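Sporulation-control protein spo0M (Bacillus subtilis, PDB 5CL2) controls the expression of spo0A and is required for Bacillus subtilis to pass the morphological stage 0 of sporulation. Local coordinates at residues A[143-147]-A[178-182]; A[182-187]-A[200-206]; A[224-228]-A[246-250]. All coordinates share one frame; numbering follows the deposited sequence.

Interaction 1 (A[143-147]-A[178-182]); sequences NLGFR and YRQML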
loop_
_atom_site.group_PDB
_atom_site.type_symbol
_atom_site.label_atom_id
_atom_site.label_comp_id
_atom_site.label_asym_id
_atom_site.label_seq_id
_atom_site.Cartn_x
_atom_site.Cartn_y
_atom_site.Cartn_z
ATOM N N ASN A 143 20.953 16.377 15.655
ATOM C CA ASN A 143 21.725 17.616 15.734
ATOM C C ASN A 143 20.932 18.741 16.375
ATOM O O ASN A 143 21.496 19.565 17.085
ATOM C CB ASN A 143 22.206 18.039 14.353
ATOM C CG ASN A 143 23.277 17.119 13.817
ATOM O OD1 ASN A 143 23.950 16.429 14.586
ATOM N ND2 ASN A 143 23.429 17.080 12.496
ATOM N N LEU A 144 19.619 18.743 16.163
ATOM C CA LEU A 144 18.759 19.759 16.749
ATOM C C LEU A 144 18.648 19.598 18.256
ATOM O O LEU A 144 18.106 20.475 18.919
ATOM C CB LEU A 144 17.352 19.729 16.130
ATOM C CG LEU A 144 17.162 20.217 14.690
ATOM C CD1 LEU A 144 15.695 20.176 14.302
ATOM C CD2 LEU A 144 17.682 21.636 14.547
ATOM N N GLY A 145 19.232 18.541 18.822
ATOM C CA GLY A 145 18.954 18.220 20.214
ATOM C C GLY A 145 18.009 17.079 20.539
ATOM O O GLY A 145 17.271 17.147 21.509
ATOM N N PHE A 146 17.970 16.055 19.694
ATOM C CA PHE A 146 17.245 14.832 20.034
ATOM C C PHE A 146 18.169 13.624 20.079
ATOM O O PHE A 146 19.278 13.665 19.551
ATOM C CB PHE A 146 16.128 14.571 19.039
ATOM C CG PHE A 146 14.975 15.473 19.194
ATOM C CD1 PHE A 146 14.983 16.731 18.619
ATOM C CD2 PHE A 146 13.868 15.076 19.916
ATOM C CE1 PHE A 146 13.901 17.583 18.768
ATOM C CE2 PHE A 146 12.778 15.919 20.059
ATOM C CZ PHE A 146 12.802 17.171 19.489
ATOM N N ARG A 147 17.717 12.544 20.713
ATOM C CA ARG A 147 18.472 11.297 20.660
ATOM C C ARG A 147 17.488 10.158 20.324
ATOM O O ARG A 147 16.397 10.076 20.905
ATOM C CB ARG A 147 19.210 11.061 21.987
ATOM C CG ARG A 147 20.228 9.935 21.962
ATOM C CD ARG A 147 19.694 8.715 22.668
ATOM N NE ARG A 147 18.887 9.109 23.826
ATOM C CZ ARG A 147 18.030 8.299 24.443
ATOM N NH1 ARG A 147 17.870 7.052 24.020
ATOM N NH2 ARG A 147 17.327 8.733 25.479
ATOM N N TYR A 178 14.118 21.707 23.646
ATOM C CA TYR A 178 13.234 20.653 23.186
ATOM C C TYR A 178 12.568 19.903 24.349
ATOM O O TYR A 178 11.408 19.511 24.225
ATOM C CB TYR A 178 13.999 19.755 22.208
ATOM C CG TYR A 178 14.112 20.470 20.851
ATOM C CD1 TYR A 178 12.981 20.982 20.228
ATOM C CD2 TYR A 178 15.337 20.692 20.237
ATOM C CE1 TYR A 178 13.043 21.651 19.010
ATOM C CE2 TYR A 178 15.408 21.369 19.014
ATOM C CZ TYR A 178 14.260 21.842 18.413
ATOM O OH TYR A 178 14.335 22.506 17.214
ATOM N N ARG A 179 13.233 19.800 25.497
ATOM C CA ARG A 179 12.570 19.326 26.720
ATOM C C ARG A 179 11.366 20.188 27.067
ATOM O O ARG A 179 10.318 19.684 27.466
ATOM C CB ARG A 179 13.537 19.317 27.895
ATOM C CG ARG A 179 14.622 18.258 27.750
ATOM C CD ARG A 179 15.451 18.099 29.027
ATOM N NE ARG A 179 16.356 16.960 28.904
ATOM C CZ ARG A 179 17.642 17.052 28.573
ATOM N NH1 ARG A 179 18.191 18.251 28.375
ATOM N NH2 ARG A 179 18.387 15.947 28.477
ATOM N N GLN A 180 11.522 21.501 26.901
ATOM C CA GLN A 180 10.435 22.408 27.186
ATOM C C GLN A 180 9.316 22.175 26.171
ATOM O O GLN A 180 8.134 22.271 26.513
ATOM C CB GLN A 180 10.925 23.859 27.156
ATOM C CG GLN A 180 9.993 24.811 27.827
ATOM C CD GLN A 180 10.016 24.671 29.332
ATOM O OE1 GLN A 180 8.966 24.550 29.964
ATOM N NE2 GLN A 180 11.220 24.691 29.922
ATOM N N MET A 181 9.687 21.860 24.934
ATOM C CA MET A 181 8.688 21.574 23.889
ATOM C C MET A 181 7.870 20.278 24.040
ATOM O O MET A 181 6.657 20.252 23.786
ATOM C CB MET A 181 9.373 21.510 22.524
ATOM C CG MET A 181 8.415 21.208 21.377
ATOM S SD MET A 181 9.137 21.482 19.747
ATOM C CE MET A 181 10.072 20.013 19.474
ATOM N N LEU A 182 8.542 19.182 24.392
ATOM C CA LEU A 182 7.883 17.889 24.356
ATOM C C LEU A 182 8.559 16.829 25.228
ATOM O O LEU A 182 9.721 16.973 25.630
ATOM C CB LEU A 182 7.810 17.394 22.904
ATOM C CG LEU A 182 9.036 17.520 21.991
ATOM C CD1 LEU A 182 10.179 16.567 22.390
ATOM C CD2 LEU A 182 8.617 17.190 20.574
#
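Phe146 and Tyr178 meet ring to ring, but neither as a stack nor as an edge-to-face pair: the ring planes are turned 39° against each other, with centroids 4.9 Å apart. The leading corner of the phenylalanine, CE1, hangs over one face of the tyrosine ring toward its rim, 3.6 Å from Tyr178 CG. The phenylalanine side chain lies roughly square to that of the tyrosine. Phe146 has CG anti to its carbonyl carbon (chi1 -74°), which sends the ring across toward the helix although the CB itself does not point there.

The far edge of the Phe146 ring is taken up by aliphatic groups lying near its plane. Leu182 comes from the opposite direction and sets CD1 3.6 Å from Phe146 CE2, while the Met181 methyl CE lies 3.9 Å from Phe146 CZ. Met181 bends at its last torsion, and its SD lies at the edge of the Tyr178 ring. Leu144 meets the same ring slantwise, its CB 3.8 Å from Tyr178 CE2. Gly145, with positive phi just after the helix, passes close to the tyrosine; a CB here would lie only 3.4 Å from Tyr178 CD2 and would also press on the preceding carbonyl oxygen.

The contact thus brings the turn that leaves helix 132-143 against the end of helix 176-181. Gly145 and Arg147 pair by backbone hydrogen bonds with Thr174 and Val172, Phe171 and Pro173 of strand 165-173 pack alongside, and Leu247 and Glu244 of helix 236-248 reach Leu144.

Interaction 2 (A[182-187]-A[200-206]); sequences LDELEL and FEVDRRA
Asp203 OD1 is gripped by two successive backbone amides: Asp183 N donates to it at 2.7 Å, on the syn lone pair, and Glu184 N adds a weak, longer bond. In return Asp203 N gives Glu184 O an almost straight bond of 2.8 Å (177° at the hydrogen). Glu184 also answers with its side chain. Its CG sits between the backbone N and the carbonyl carbon (chi1 70°) and the chain bends at chi2, which carries OE2 to the loop 204-206. Ala206 N meets Glu184 OE2 at 3.2 Å, on the syn side but 25° out of the carboxylate plane, and Arg205 N reaches the same oxygen by a weak bond. These amides probably ease the crowding of Glu184 OE2 and Asp203 OD1, whose like charges lie 4.3 Å apart. With an alanine in place of Glu184, the amides of Arg205 and Ala206 would probably lose this acceptor and the loop 204-206 would be freer to shift.

Away from this loop the two segments form part of the antiparallel hairpin of strands 185-191 and 195-202. Glu186 and Glu201 form a hydrogen-bonded pair, flanked by the non-hydrogen-bonded pairs Leu185-Val202 and Leu187-Phe200. Those four apolar side chains share one face, where Leu187 CD2 packs 3.4 Å from Phe200 CD2 and helix 236-248 covers Leu185 and Phe200. Val202 CG1 also touches Leu182 CD2 at 3.6 Å.

On the other face Glu186 OE1 takes a weak bond from Arg204 N, while its OE2 lies over a face of the Arg205 guanidinium, with no N-H aimed at it. Both arginines make salt bridges to Glu168 of strand 165-173; Arg204 NH2 also bonds Gly211 O, and Trp212 is its cation-pi partner.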
loop_
_atom_site.group_PDB
_atom_site.type_symbol
_atom_site.label_atom_id
_atom_site.label_comp_id
_atom_site.label_asym_id
_atom_site.label_seq_id
_atom_site.Cartn_x
_atom_site.Cartn_y
_atom_site.Cartn_z
ATOM N N LEU A 182 8.542 19.182 24.392
ATOM C CA LEU A 182 7.883 17.889 24.356
ATOM C C LEU A 182 8.559 16.829 25.228
ATOM O O LEU A 182 9.721 16.973 25.630
ATOM C CB LEU A 182 7.810 17.394 22.904
ATOM C CG LEU A 182 9.036 17.520 21.991
ATOM C CD1 LEU A 182 10.179 16.567 22.390
ATOM C CD2 LEU A 182 8.617 17.190 20.574
ATOM N N ASP A 183 7.831 15.767 25.532
ATOM C CA ASP A 183 8.460 14.624 26.182
ATOM C C ASP A 183 9.120 13.699 25.152
ATOM O O ASP A 183 10.224 13.182 25.372
ATOM C CB ASP A 183 7.433 13.914 27.037
ATOM C CG ASP A 183 6.970 14.790 28.172
ATOM O OD1 ASP A 183 7.662 15.796 28.438
ATOM O OD2 ASP A 183 5.925 14.507 28.782
ATOM N N GLU A 184 8.477 13.507 24.003
ATOM C CA GLU A 184 9.206 12.869 22.923
ATOM C C GLU A 184 8.586 13.138 21.567
ATOM O O GLU A 184 7.410 13.478 21.469
ATOM C CB GLU A 184 9.345 11.332 23.196
ATOM C CG GLU A 184 8.067 10.530 23.096
ATOM C CD GLU A 184 7.142 10.726 24.282
ATOM O OE1 GLU A 184 7.627 10.759 25.421
ATOM O OE2 GLU A 184 5.915 10.863 24.090
ATOM N N LEU A 185 9.409 12.935 20.536
ATOM C CA LEU A 185 9.062 13.115 19.139
ATOM C C LEU A 185 8.946 11.760 18.390
ATOM O O LEU A 185 9.730 10.862 18.620
ATOM C CB LEU A 185 10.124 13.983 18.470
ATOM C CG LEU A 185 10.024 14.147 16.962
ATOM C CD1 LEU A 185 8.809 14.984 16.603
ATOM C CD2 LEU A 185 11.310 14.733 16.433
ATOM N N GLU A 186 7.968 11.627 17.503
ATOM C CA GLU A 186 7.779 10.414 16.730
ATOM C C GLU A 186 7.771 10.754 15.258
ATOM O O GLU A 186 7.025 11.646 14.840
ATOM C CB GLU A 186 6.463 9.724 17.098
ATOM C CG GLU A 186 6.455 9.018 18.459
ATOM C CD GLU A 186 6.102 9.952 19.615
ATOM O OE1 GLU A 186 5.415 10.990 19.420
ATOM O OE2 GLU A 186 6.506 9.627 20.738
ATOM N N LEU A 187 8.568 10.017 14.480
ATOM C CA LEU A 187 8.656 10.165 13.034
ATOM C C LEU A 187 8.324 8.850 12.343
ATOM O O LEU A 187 8.681 7.758 12.819
ATOM C CB LEU A 187 10.049 10.633 12.597
ATOM C CG LEU A 187 10.599 11.960 13.155
ATOM C CD1 LEU A 187 11.753 12.506 12.317
ATOM C CD2 LEU A 187 9.508 13.007 13.346
ATOM N N PHE A 200 5.022 13.478 11.412
ATOM C CA PHE A 200 5.499 14.006 12.684
ATOM C C PHE A 200 4.392 13.884 13.699
ATOM O O PHE A 200 3.232 14.144 13.398
ATOM C CB PHE A 200 5.908 15.480 12.560
ATOM C CG PHE A 200 7.070 15.720 11.642
ATOM C CD1 PHE A 200 6.895 15.721 10.262
ATOM C CD2 PHE A 200 8.325 15.993 12.150
ATOM C CE1 PHE A 200 7.952 15.961 9.416
ATOM C CE2 PHE A 200 9.389 16.235 11.303
ATOM C CZ PHE A 200 9.199 16.214 9.929
ATOM N N GLU A 201 4.745 13.498 14.910
ATOM C CA GLU A 201 3.776 13.518 15.987
ATOM C C GLU A 201 4.579 13.753 17.280
ATOM O O GLU A 201 5.791 13.544 17.289
ATOM C CB GLU A 201 2.951 12.225 15.938
ATOM C CG GLU A 201 1.864 12.021 16.963
ATOM C CD GLU A 201 0.693 12.968 16.876
ATOM O OE1 GLU A 201 -0.120 12.896 15.935
ATOM O OE2 GLU A 201 0.570 13.757 17.813
ATOM N N VAL A 202 3.950 14.269 18.338
ATOM C CA VAL A 202 4.677 14.484 19.582
ATOM C C VAL A 202 3.901 13.886 20.737
ATOM O O VAL A 202 2.679 13.755 20.664
ATOM C CB VAL A 202 4.938 15.993 19.885
ATOM C CG1 VAL A 202 5.609 16.680 18.684
ATOM C CG2 VAL A 202 3.653 16.690 20.245
ATOM N N ASP A 203 4.631 13.486 21.777
ATOM C CA ASP A 203 4.042 13.093 23.062
ATOM C C ASP A 203 3.078 11.907 22.959
ATOM O O ASP A 203 2.174 11.777 23.783
ATOM C CB ASP A 203 3.300 14.286 23.724
ATOM C CG ASP A 203 4.248 15.398 24.219
ATOM O OD1 ASP A 203 5.462 15.137 24.401
ATOM O OD2 ASP A 203 3.758 16.532 24.485
ATOM N N ARG A 204 3.308 11.003 22.006
ATOM C CA ARG A 204 2.494 9.784 21.915
ATOM C C ARG A 204 2.670 8.899 23.151
ATOM O O ARG A 204 1.684 8.358 23.671
ATOM C CB ARG A 204 2.828 9.010 20.630
ATOM C CG ARG A 204 2.041 9.534 19.411
ATOM C CD ARG A 204 2.484 8.879 18.099
ATOM N NE ARG A 204 2.339 7.422 18.095
ATOM C CZ ARG A 204 1.184 6.792 17.916
ATOM N NH1 ARG A 204 0.063 7.481 17.733
ATOM N NH2 ARG A 204 1.152 5.473 17.921
ATOM N N ARG A 205 3.896 8.780 23.658
ATOM C CA ARG A 205 4.098 7.961 24.852
ATOM C C ARG A 205 3.468 8.629 26.048
ATOM O O ARG A 205 2.802 7.956 26.829
ATOM C CB ARG A 205 5.586 7.712 25.168
ATOM C CG ARG A 205 6.362 6.981 24.095
ATOM C CD ARG A 205 5.490 5.935 23.421
ATOM N NE ARG A 205 5.889 5.844 22.027
ATOM C CZ ARG A 205 5.039 5.653 21.028
ATOM N NH1 ARG A 205 3.734 5.533 21.258
ATOM N NH2 ARG A 205 5.498 5.605 19.798
ATOM N N ALA A 206 3.653 9.948 26.181
ATOM C CA ALA A 206 3.038 10.684 27.281
ATOM C C ALA A 206 1.538 10.468 27.250
ATOM O O ALA A 206 0.907 10.311 28.286
ATOM C CB ALA A 206 3.371 12.201 27.210
#

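Interaction 3 (A[224-228]-A[246-250]); sequences VRVRF and ILDQY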
loop_
_atom_site.group_PDB
_atom_site.type_symbol
_atom_site.label_atom_id
_atom_site.label_comp_id
_atom_site.label_asym_id
_atom_site.label_seq_id
_atom_site.Cartn_x
_atom_site.Cartn_y
_atom_site.Cartn_z
ATOM N N VAL A 224 1.107 16.230 11.458
ATOM C CA VAL A 224 1.961 16.911 10.489
ATOM C C VAL A 224 2.521 15.942 9.455
ATOM O O VAL A 224 3.193 14.964 9.802
ATOM C CB VAL A 224 3.094 17.648 11.181
ATOM C CG1 VAL A 224 4.026 18.250 10.152
ATOM C CG2 VAL A 224 2.500 18.734 12.058
ATOM N N ARG A 225 2.224 16.193 8.189
ATOM C CA ARG A 225 2.651 15.289 7.141
ATOM C C ARG A 225 3.333 16.040 6.005
ATOM O O ARG A 225 2.687 16.780 5.283
ATOM C CB ARG A 225 1.447 14.495 6.628
ATOM C CG ARG A 225 1.828 13.204 5.949
ATOM C CD ARG A 225 0.650 12.246 5.851
ATOM N NE ARG A 225 0.897 11.261 4.803
ATOM C CZ ARG A 225 0.151 10.180 4.589
ATOM N NH1 ARG A 225 -0.900 9.924 5.359
ATOM N NH2 ARG A 225 0.462 9.353 3.602
ATOM N N VAL A 226 4.630 15.807 5.812
ATOM C CA VAL A 226 5.402 16.619 4.870
ATOM C C VAL A 226 6.251 15.805 3.884
ATOM O O VAL A 226 7.035 14.940 4.294
ATOM C CB VAL A 226 6.341 17.593 5.629
ATOM C CG1 VAL A 226 7.317 18.270 4.663
ATOM C CG2 VAL A 226 5.529 18.631 6.429
ATOM N N ARG A 227 6.129 16.108 2.588
ATOM C CA ARG A 227 6.980 15.447 1.598
ATOM C C ARG A 227 8.254 16.239 1.297
ATOM O O ARG A 227 8.209 17.449 1.087
ATOM C CB ARG A 227 6.212 15.206 0.300
ATOM C CG ARG A 227 7.139 14.902 -0.858
ATOM C CD ARG A 227 6.430 14.219 -2.003
ATOM N NE ARG A 227 7.388 13.415 -2.747
ATOM C CZ ARG A 227 7.557 12.110 -2.553
ATOM N NH1 ARG A 227 6.805 11.468 -1.665
ATOM N NH2 ARG A 227 8.465 11.449 -3.254
ATOM N N PHE A 228 9.381 15.546 1.317
ATOM C CA PHE A 228 10.687 16.038 0.883
ATOM C C PHE A 228 11.099 15.342 -0.408
ATOM O O PHE A 228 10.844 14.141 -0.588
ATOM C CB PHE A 228 11.770 15.759 1.935
ATOM C CG PHE A 228 11.561 16.459 3.252
ATOM C CD1 PHE A 228 10.534 16.080 4.108
ATOM C CD2 PHE A 228 12.431 17.454 3.662
ATOM C CE1 PHE A 228 10.360 16.722 5.324
ATOM C CE2 PHE A 228 12.257 18.091 4.881
ATOM C CZ PHE A 228 11.226 17.721 5.707
ATOM N N ILE A 246 9.620 22.999 10.927
ATOM C CA ILE A 246 8.485 22.092 11.092
ATOM C C ILE A 246 8.193 21.853 12.570
ATOM O O ILE A 246 7.035 21.905 12.998
ATOM C CB ILE A 246 8.725 20.718 10.387
ATOM C CG1 ILE A 246 8.898 20.923 8.879
ATOM C CG2 ILE A 246 7.558 19.792 10.659
ATOM C CD1 ILE A 246 9.265 19.672 8.089
ATOM N N LEU A 247 9.246 21.609 13.348
ATOM C CA LEU A 247 9.098 21.374 14.787
ATOM C C LEU A 247 8.640 22.631 15.539
ATOM O O LEU A 247 8.062 22.512 16.625
ATOM C CB LEU A 247 10.397 20.860 15.401
ATOM C CG LEU A 247 10.901 19.524 14.876
ATOM C CD1 LEU A 247 12.199 19.161 15.570
ATOM C CD2 LEU A 247 9.834 18.447 15.053
ATOM N N ASP A 248 8.866 23.822 14.965
ATOM C CA ASP A 248 8.541 25.048 15.700
ATOM C C ASP A 248 7.059 25.149 15.975
ATOM O O ASP A 248 6.643 25.822 16.915
ATOM C CB ASP A 248 8.990 26.299 14.935
ATOM C CG ASP A 248 8.535 27.608 15.611
ATOM O OD1 ASP A 248 9.194 28.041 16.584
ATOM O OD2 ASP A 248 7.519 28.208 15.174
ATOM N N GLN A 249 6.247 24.444 15.203
ATOM C CA GLN A 249 4.819 24.567 15.415
ATOM C C GLN A 249 4.367 23.904 16.702
ATOM O O GLN A 249 3.211 24.054 17.098
ATOM C CB GLN A 249 4.069 23.971 14.248
ATOM C CG GLN A 249 4.209 22.465 14.171
ATOM C CD GLN A 249 3.421 21.920 13.026
ATOM O OE1 GLN A 249 2.204 21.733 13.139
ATOM N NE2 GLN A 249 4.093 21.675 11.898
ATOM N N TYR A 250 5.275 23.163 17.342
ATOM C CA TYR A 250 4.985 22.499 18.614
ATOM C C TYR A 250 5.477 23.306 19.836
ATOM O O TYR A 250 5.182 22.946 20.982
ATOM C CB TYR A 250 5.641 21.096 18.643
ATOM C CG TYR A 250 5.124 20.144 17.577
ATOM C CD1 TYR A 250 3.818 19.672 17.615
ATOM C CD2 TYR A 250 5.942 19.728 16.531
ATOM C CE1 TYR A 250 3.332 18.833 16.647
ATOM C CE2 TYR A 250 5.467 18.867 15.546
ATOM C CZ TYR A 250 4.156 18.430 15.616
ATOM O OH TYR A 250 3.647 17.576 14.668
#
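Val224 packs its side chain against Ile246, Gln249 and Tyr250. Its CB already meets Tyr250 OH, 3.5 Å away. From there the two methyls part. CG1, anti to the backbone N (chi1 175°), lies 3.9 Å from Ile246 CG2 and also close to the Gln249 amide nitrogen. CG2 is the tighter branch, met by two oxygens: Tyr250 OH at 3.1 Å and Gln249 OE1 at 3.2 Å. The tyrosine runs alongside the valine, antiparallel to it, whereas Gln249 approaches from the other direction.

The Gln249 amide is not loose. NE2 donates to Ile246 O three residues back, 3.1 Å away, in the carbonyl plane and on a lone pair, which helps hold the amide's rotation with OE1 toward the valine. Gln249 CG, in turn, lies over the centre of the Tyr250 ring.

Ile246 continues the contact along the strand. Its CD1 comes 3.7 Å from Phe228 CZ and points tip to tip at Val226 CG1, 4.2 Å away.

Every second residue of the strand, Val224, Val226 and Phe228, therefore serves the helix, while Arg225 and Arg227 form salt bridges with Glu197 and Asp192 and make only long, weak ion pairs with the second subunit. Here the outermost strand of this chain's sheet lies under a helix packed on one face of an antiparallel sheet, a two-layer alpha+beta packing.

Overall arrangement
Followed from the N terminus, the three contacts come in series, none nesting within or crossing another, and all lie on the five-stranded antiparallel sheet of residues 146-229. Interaction 1 closes a loop over the hairpin of strands 146-155 and 165-173. Leu182 then hands the chain straight on to interaction 2, which closes the next hairpin, 185-191 with 195-202; Phe146 packs on Leu185 where the two meet. Interaction 3 closes the loop through helices 230-234 and 236-248, bringing the latter back over strand 224-229, joined to interaction 2 by a probable hydrogen bond from Phe200 N to Val224 O. Leu247 and Tyr250 reach Leu144 and Met181, tying that helix to interaction 1.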